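Local coordinates for protein soluble lytic murein transglycosylase (Pseudomonas aeruginosa, PDB 5OHU) that probably cleaves glycan strands of the bacterial cell wall as a lytic transglycosylase, in the exolytic and endolytic turnover of peptidoglycan, at residues A[94-106]-A[114-128]. Residues are numbered along the deposited sequence; the frame is centred on the assembly and turned at random.
With PO4 (phosphate ion), chain E.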
loop_
_atom_site.group_PDB
_atom_site.type_symbol
_atom_site.label_atom_id
_atom_site.label_comp_id
_atom_site.label_asym_id
_atom_site.label_seq_id
_atom_site.Cartn_x
_atom_site.Cartn_y
_atom_site.Cartn_z
ATOM N N GLN A 94 21.170 0.448 6.904
ATOM C CA GLN A 94 21.693 -0.369 5.816
ATOM C C GLN A 94 22.394 -1.640 6.294
ATOM O O GLN A 94 22.975 -2.353 5.470
ATOM C CB GLN A 94 22.652 0.461 4.955
ATOM C CG GLN A 94 23.965 0.806 5.624
ATOM C CD GLN A 94 23.897 2.077 6.463
ATOM O OE1 GLN A 94 22.842 2.441 6.983
ATOM N NE2 GLN A 94 25.025 2.770 6.573
ATOM N N ILE A 95 22.343 -1.948 7.597
ATOM C CA ILE A 95 23.106 -3.072 8.125
ATOM C C ILE A 95 22.682 -4.391 7.492
ATOM O O ILE A 95 23.472 -5.338 7.454
ATOM C CB ILE A 95 22.983 -3.131 9.667
ATOM C CG1 ILE A 95 24.185 -3.852 10.254
ATOM C CG2 ILE A 95 21.729 -3.870 10.098
ATOM C CD1 ILE A 95 25.484 -3.129 10.002
ATOM N N GLY A 96 21.453 -4.485 6.979
ATOM C CA GLY A 96 21.041 -5.710 6.315
ATOM C C GLY A 96 21.822 -6.010 5.044
ATOM O O GLY A 96 22.059 -7.180 4.717
ATOM N N TRP A 97 22.222 -4.976 4.303
ATOM C CA TRP A 97 23.044 -5.212 3.116
ATOM C C TRP A 97 24.394 -5.789 3.507
ATOM O O TRP A 97 24.910 -6.693 2.840
ATOM C CB TRP A 97 23.220 -3.914 2.318
ATOM C CG TRP A 97 21.918 -3.404 1.810
ATOM C CD1 TRP A 97 21.251 -2.293 2.242
ATOM C CD2 TRP A 97 21.086 -4.009 0.813
ATOM N NE1 TRP A 97 20.068 -2.156 1.561
ATOM C CE2 TRP A 97 19.939 -3.198 0.680
ATOM C CE3 TRP A 97 21.205 -5.147 0.008
ATOM C CZ2 TRP A 97 18.914 -3.490 -0.223
ATOM C CZ3 TRP A 97 20.183 -5.436 -0.894
ATOM C CH2 TRP A 97 19.054 -4.609 -0.998
ATOM N N LEU A 98 24.968 -5.293 4.601
ATOM C CA LEU A 98 26.210 -5.865 5.093
ATOM C C LEU A 98 26.022 -7.325 5.486
ATOM O O LEU A 98 26.901 -8.157 5.231
ATOM C CB LEU A 98 26.740 -5.044 6.272
ATOM C CG LEU A 98 27.949 -5.610 7.037
ATOM C CD1 LEU A 98 29.111 -5.923 6.106
ATOM C CD2 LEU A 98 28.394 -4.679 8.157
ATOM N N LYS A 99 24.885 -7.668 6.102
ATOM C CA LYS A 99 24.706 -9.062 6.505
ATOM C C LYS A 99 24.511 -9.951 5.293
ATOM O O LYS A 99 25.034 -11.072 5.246
ATOM C CB LYS A 99 23.523 -9.212 7.458
ATOM C CG LYS A 99 23.681 -8.460 8.782
ATOM C CD LYS A 99 22.560 -8.844 9.773
ATOM C CE LYS A 99 22.691 -10.310 10.233
ATOM N NZ LYS A 99 21.768 -10.668 11.381
ATOM N N LEU A 100 23.758 -9.466 4.302
ATOM C CA LEU A 100 23.582 -10.219 3.068
ATOM C C LEU A 100 24.926 -10.568 2.444
ATOM O O LEU A 100 25.210 -11.739 2.150
ATOM C CB LEU A 100 22.729 -9.412 2.088
ATOM C CG LEU A 100 22.606 -9.991 0.689
ATOM C CD1 LEU A 100 21.880 -11.311 0.732
ATOM C CD2 LEU A 100 21.888 -8.991 -0.237
ATOM N N ARG A 101 25.778 -9.561 2.267
ATOM C CA ARG A 101 27.079 -9.765 1.637
ATOM C C ARG A 101 27.971 -10.690 2.456
ATOM O O ARG A 101 28.601 -11.604 1.916
ATOM C CB ARG A 101 27.757 -8.419 1.453
ATOM C CG ARG A 101 27.345 -7.755 0.209
ATOM C CD ARG A 101 27.489 -6.286 0.339
ATOM N NE ARG A 101 26.823 -5.661 -0.792
ATOM C CZ ARG A 101 26.652 -4.359 -0.929
ATOM N NH1 ARG A 101 27.086 -3.550 0.022
ATOM N NH2 ARG A 101 26.028 -3.897 -2.002
ATOM N N TRP A 102 28.042 -10.463 3.762
ATOM C CA TRP A 102 28.874 -11.311 4.605
ATOM C C TRP A 102 28.360 -12.751 4.638
ATOM O O TRP A 102 29.132 -13.695 4.430
ATOM C CB TRP A 102 28.946 -10.725 6.001
ATOM C CG TRP A 102 29.916 -11.396 6.856
ATOM C CD1 TRP A 102 31.212 -11.674 6.560
ATOM C CD2 TRP A 102 29.685 -11.888 8.177
ATOM N NE1 TRP A 102 31.803 -12.326 7.613
ATOM C CE2 TRP A 102 30.887 -12.460 8.623
ATOM C CE3 TRP A 102 28.570 -11.908 9.020
ATOM C CZ2 TRP A 102 31.015 -13.040 9.882
ATOM C CZ3 TRP A 102 28.697 -12.472 10.265
ATOM C CH2 TRP A 102 29.912 -13.028 10.689
ATOM N N LEU A 103 27.055 -12.941 4.883
ATOM C CA LEU A 103 26.504 -14.299 4.949
ATOM C C LEU A 103 26.729 -15.048 3.639
ATOM O O LEU A 103 26.973 -16.262 3.641
ATOM C CB LEU A 103 25.009 -14.270 5.305
ATOM C CG LEU A 103 24.564 -14.083 6.780
ATOM C CD1 LEU A 103 24.606 -15.372 7.558
ATOM C CD2 LEU A 103 25.461 -13.105 7.505
ATOM N N ARG A 104 26.664 -14.336 2.516
ATOM C CA ARG A 104 27.023 -14.912 1.222
ATOM C C ARG A 104 28.465 -15.427 1.229
ATOM O O ARG A 104 28.733 -16.589 0.883
ATOM C CB ARG A 104 26.808 -13.841 0.155
ATOM C CG ARG A 104 26.776 -14.273 -1.267
ATOM C CD ARG A 104 26.754 -13.025 -2.161
ATOM N NE ARG A 104 25.419 -12.462 -2.356
ATOM C CZ ARG A 104 25.165 -11.157 -2.458
ATOM N NH1 ARG A 104 26.152 -10.271 -2.347
ATOM N NH2 ARG A 104 23.926 -10.732 -2.664
ATOM N N LEU A 105 29.410 -14.583 1.651
ATOM C CA LEU A 105 30.785 -15.045 1.825
ATOM C C LEU A 105 30.861 -16.265 2.744
ATOM O O LEU A 105 31.529 -17.257 2.420
ATOM C CB LEU A 105 31.655 -13.916 2.368
ATOM C CG LEU A 105 31.920 -12.760 1.394
ATOM C CD1 LEU A 105 32.761 -11.693 2.075
ATOM C CD2 LEU A 105 32.603 -13.245 0.109
ATOM N N LEU A 106 30.197 -16.211 3.905
ATOM C CA LEU A 106 30.328 -17.308 4.866
ATOM C C LEU A 106 29.856 -18.620 4.262
ATOM O O LEU A 106 30.460 -19.680 4.488
ATOM C CB LEU A 106 29.527 -17.010 6.133
ATOM C CG LEU A 106 29.948 -15.820 6.978
ATOM C CD1 LEU A 106 28.922 -15.605 8.057
ATOM C CD2 LEU A 106 31.374 -16.059 7.552
ATOM N N THR A 114 29.075 -20.064 11.499
ATOM C CA THR A 114 28.919 -18.619 11.590
ATOM C C THR A 114 27.710 -18.139 10.791
ATOM O O THR A 114 27.018 -17.209 11.207
ATOM C CB THR A 114 30.194 -17.934 11.095
ATOM O OG1 THR A 114 31.330 -18.528 11.738
ATOM C CG2 THR A 114 30.151 -16.451 11.397
ATOM N N PHE A 115 27.456 -18.755 9.638
ATOM C CA PHE A 115 26.267 -18.419 8.863
ATOM C C PHE A 115 25.000 -18.566 9.703
ATOM O O PHE A 115 24.201 -17.630 9.792
ATOM C CB PHE A 115 26.181 -19.292 7.614
ATOM C CG PHE A 115 24.964 -19.024 6.767
ATOM C CD1 PHE A 115 23.782 -19.707 6.988
ATOM C CD2 PHE A 115 25.017 -18.111 5.727
ATOM C CE1 PHE A 115 22.650 -19.456 6.210
ATOM C CE2 PHE A 115 23.907 -17.853 4.946
ATOM C CZ PHE A 115 22.717 -18.536 5.177
ATOM N N VAL A 116 24.799 -19.734 10.333
ATOM C CA VAL A 116 23.541 -19.915 11.046
ATOM C C VAL A 116 23.478 -19.075 12.303
ATOM O O VAL A 116 22.379 -18.771 12.772
ATOM C CB VAL A 116 23.208 -21.381 11.404
ATOM C CG1 VAL A 116 22.931 -22.189 10.155
ATOM C CG2 VAL A 116 24.270 -22.037 12.313
ATOM N N ASN A 117 24.610 -18.680 12.870
ATOM C CA ASN A 117 24.530 -17.801 14.026
ATOM C C ASN A 117 23.938 -16.453 13.641
ATOM O O ASN A 117 23.340 -15.776 14.479
ATOM C CB ASN A 117 25.910 -17.602 14.656
ATOM C CG ASN A 117 26.348 -18.783 15.494
ATOM O OD1 ASN A 117 25.566 -19.700 15.755
ATOM N ND2 ASN A 117 27.604 -18.757 15.946
ATOM N N TYR A 118 24.104 -16.044 12.387
ATOM C CA TYR A 118 23.694 -14.716 11.961
ATOM C C TYR A 118 22.593 -14.686 10.923
ATOM O O TYR A 118 22.107 -13.590 10.617
ATOM C CB TYR A 118 24.903 -13.930 11.429
ATOM C CG TYR A 118 25.766 -13.496 12.572
ATOM C CD1 TYR A 118 25.497 -12.326 13.256
ATOM C CD2 TYR A 118 26.795 -14.303 13.020
ATOM C CE1 TYR A 118 26.262 -11.950 14.327
ATOM C CE2 TYR A 118 27.561 -13.938 14.087
ATOM C CZ TYR A 118 27.299 -12.753 14.732
ATOM O OH TYR A 118 28.067 -12.387 15.806
ATOM N N TYR A 119 22.169 -15.834 10.392
ATOM C CA TYR A 119 21.071 -15.846 9.436
ATOM C C TYR A 119 19.773 -15.391 10.094
ATOM O O TYR A 119 19.317 -15.993 11.068
ATOM C CB TYR A 119 20.892 -17.237 8.840
ATOM C CG TYR A 119 19.581 -17.367 8.116
ATOM C CD1 TYR A 119 19.313 -16.597 7.000
ATOM C CD2 TYR A 119 18.595 -18.226 8.570
ATOM C CE1 TYR A 119 18.105 -16.679 6.352
ATOM C CE2 TYR A 119 17.375 -18.321 7.916
ATOM C CZ TYR A 119 17.137 -17.549 6.812
ATOM O OH TYR A 119 15.928 -17.642 6.144
ATOM N N ASP A 120 19.161 -14.357 9.528
ATOM C CA ASP A 120 17.902 -13.797 10.018
ATOM C C ASP A 120 16.811 -13.937 8.968
ATOM O O ASP A 120 16.822 -13.188 7.973
ATOM C CB ASP A 120 18.065 -12.320 10.372
ATOM C CG ASP A 120 16.843 -11.754 11.111
ATOM O OD1 ASP A 120 15.803 -12.451 11.198
ATOM O OD2 ASP A 120 16.946 -10.641 11.656
ATOM N N PRO A 121 15.831 -14.821 9.151
ATOM C CA PRO A 121 14.708 -14.886 8.198
ATOM C C PRO A 121 14.028 -13.549 7.974
ATOM O O PRO A 121 13.525 -13.289 6.871
ATOM C CB PRO A 121 13.742 -15.875 8.858
ATOM C CG PRO A 121 14.570 -16.693 9.786
ATOM C CD PRO A 121 15.749 -15.845 10.206
ATOM N N LYS A 122 14.005 -12.686 8.988
ATOM C CA LYS A 122 13.292 -11.425 8.889
ATOM C C LYS A 122 14.024 -10.397 8.050
ATOM O O LYS A 122 13.488 -9.309 7.837
ATOM C CB LYS A 122 13.013 -10.863 10.283
ATOM C CG LYS A 122 11.979 -11.673 11.038
ATOM C CD LYS A 122 10.842 -12.126 10.101
ATOM C CE LYS A 122 10.700 -13.659 10.055
ATOM N NZ LYS A 122 9.569 -14.092 9.195
ATOM N N LEU A 123 15.223 -10.707 7.559
ATOM C CA LEU A 123 15.823 -9.840 6.556
ATOM C C LEU A 123 15.048 -9.857 5.243
ATOM O O LEU A 123 15.161 -8.909 4.464
ATOM C CB LEU A 123 17.271 -10.243 6.315
ATOM C CG LEU A 123 18.207 -9.811 7.445
ATOM C CD1 LEU A 123 19.569 -10.431 7.252
ATOM C CD2 LEU A 123 18.291 -8.268 7.548
ATOM N N ASN A 124 14.274 -10.907 4.974
ATOM C CA ASN A 124 13.498 -11.003 3.735
ATOM C C ASN A 124 14.392 -10.981 2.497
ATOM O O ASN A 124 14.042 -10.395 1.472
ATOM C CB ASN A 124 12.445 -9.896 3.650
ATOM C CG ASN A 124 11.394 -10.034 4.704
ATOM O OD1 ASN A 124 10.859 -11.124 4.921
ATOM N ND2 ASN A 124 11.101 -8.940 5.387
ATOM N N PHE A 125 15.556 -11.619 2.590
ATOM C CA PHE A 125 16.381 -11.900 1.421
ATOM C C PHE A 125 16.174 -13.359 1.036
ATOM O O PHE A 125 16.638 -14.265 1.736
ATOM C CB PHE A 125 17.853 -11.611 1.692
ATOM C CG PHE A 125 18.170 -10.152 1.816
ATOM C CD1 PHE A 125 17.913 -9.284 0.769
ATOM C CD2 PHE A 125 18.744 -9.653 2.977
ATOM C CE1 PHE A 125 18.228 -7.930 0.876
ATOM C CE2 PHE A 125 19.056 -8.309 3.092
ATOM C CZ PHE A 125 18.797 -7.443 2.044
ATOM N N THR A 126 15.459 -13.581 -0.068
ATOM C CA THR A 126 15.256 -14.934 -0.573
ATOM C C THR A 126 16.574 -15.686 -0.741
ATOM O O THR A 126 16.632 -16.899 -0.518
ATOM C CB THR A 126 14.503 -14.864 -1.911
ATOM O OG1 THR A 126 13.232 -14.249 -1.705
ATOM C CG2 THR A 126 14.281 -16.249 -2.497
ATOM N N GLU A 127 17.643 -14.985 -1.126
ATOM C CA GLU A 127 18.930 -15.638 -1.316
ATOM C C GLU A 127 19.426 -16.286 -0.027
ATOM O O GLU A 127 19.946 -17.408 -0.045
ATOM C CB GLU A 127 19.948 -14.623 -1.836
ATOM C CG GLU A 127 21.322 -15.220 -2.107
ATOM C CD GLU A 127 22.329 -14.179 -2.597
ATOM O OE1 GLU A 127 23.463 -14.571 -2.934
ATOM O OE2 GLU A 127 21.989 -12.972 -2.654
ATOM N N LEU A 128 19.270 -15.601 1.103
ATOM C CA LEU A 128 19.697 -16.185 2.369
ATOM C C LEU A 128 18.798 -17.353 2.771
ATOM O O LEU A 128 19.282 -18.379 3.266
ATOM C CB LEU A 128 19.713 -15.110 3.462
ATOM C CG LEU A 128 20.596 -13.885 3.268
ATOM C CD1 LEU A 128 20.293 -12.863 4.344
ATOM C CD2 LEU A 128 22.080 -14.262 3.290
HETATM P P PO4 E . 8.570 -10.294 7.825
HETATM O O1 PO4 E . 7.464 -9.833 6.902
HETATM O O2 PO4 E . 9.628 -9.218 7.922
HETATM O O3 PO4 E . 9.188 -11.566 7.289
HETATM O O4 PO4 E . 8.005 -10.570 9.199
HETATM O O HOH W 1 19.326 -9.413 11.195
#
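Leu103 of helix 95-106 packs against Phe115 in an antiparallel helical hairpin within the largely helical ring of this Slt-family enzyme; the axes of 95-106 and 114-118 cross at -151°, 9.4 Å apart. The same first helix also packs on the start of helix 126-138, Leu100 against Phe125 and Leu128, and Leu103 against Leu128. Leu100 CD2 sits over the centre of the Phe125 ring in a CH-pi contact, 4.0 Å from its centroid, while Leu123 O lies over the opposite face. Phe125 CZ lies above one face of the Trp97 indole, off centre, its ring at an oblique 54° to the six-membered ring. Toward the hairpin turn, Trp102 presents its CZ3 edge to the face of Tyr118, and Leu106 CD1 rests over the centre of the Trp102 ring, 3.5 Å above its plane. Helix 79-88 backs this end through Val82 and Glu83.

Polar contacts border the apolar core. With its chain bent at chi3 (-84°), Arg104 meets Glu127 side-on in a two-pronged salt bridge: NE binds OE1 at 2.9 Å and NH2 binds OE2 at 3.0 Å, both nearly straight and on the syn sides, though somewhat tilted from the carboxylate plane. Lys99 NZ donates to Tyr118 O, in the carbonyl plane, just where helix 112-118 ends. A water links the same ammonium to Asp120 OD2, while Asp120 OD1 closes an Asx turn by accepting from Lys122 N at 2.9 Å.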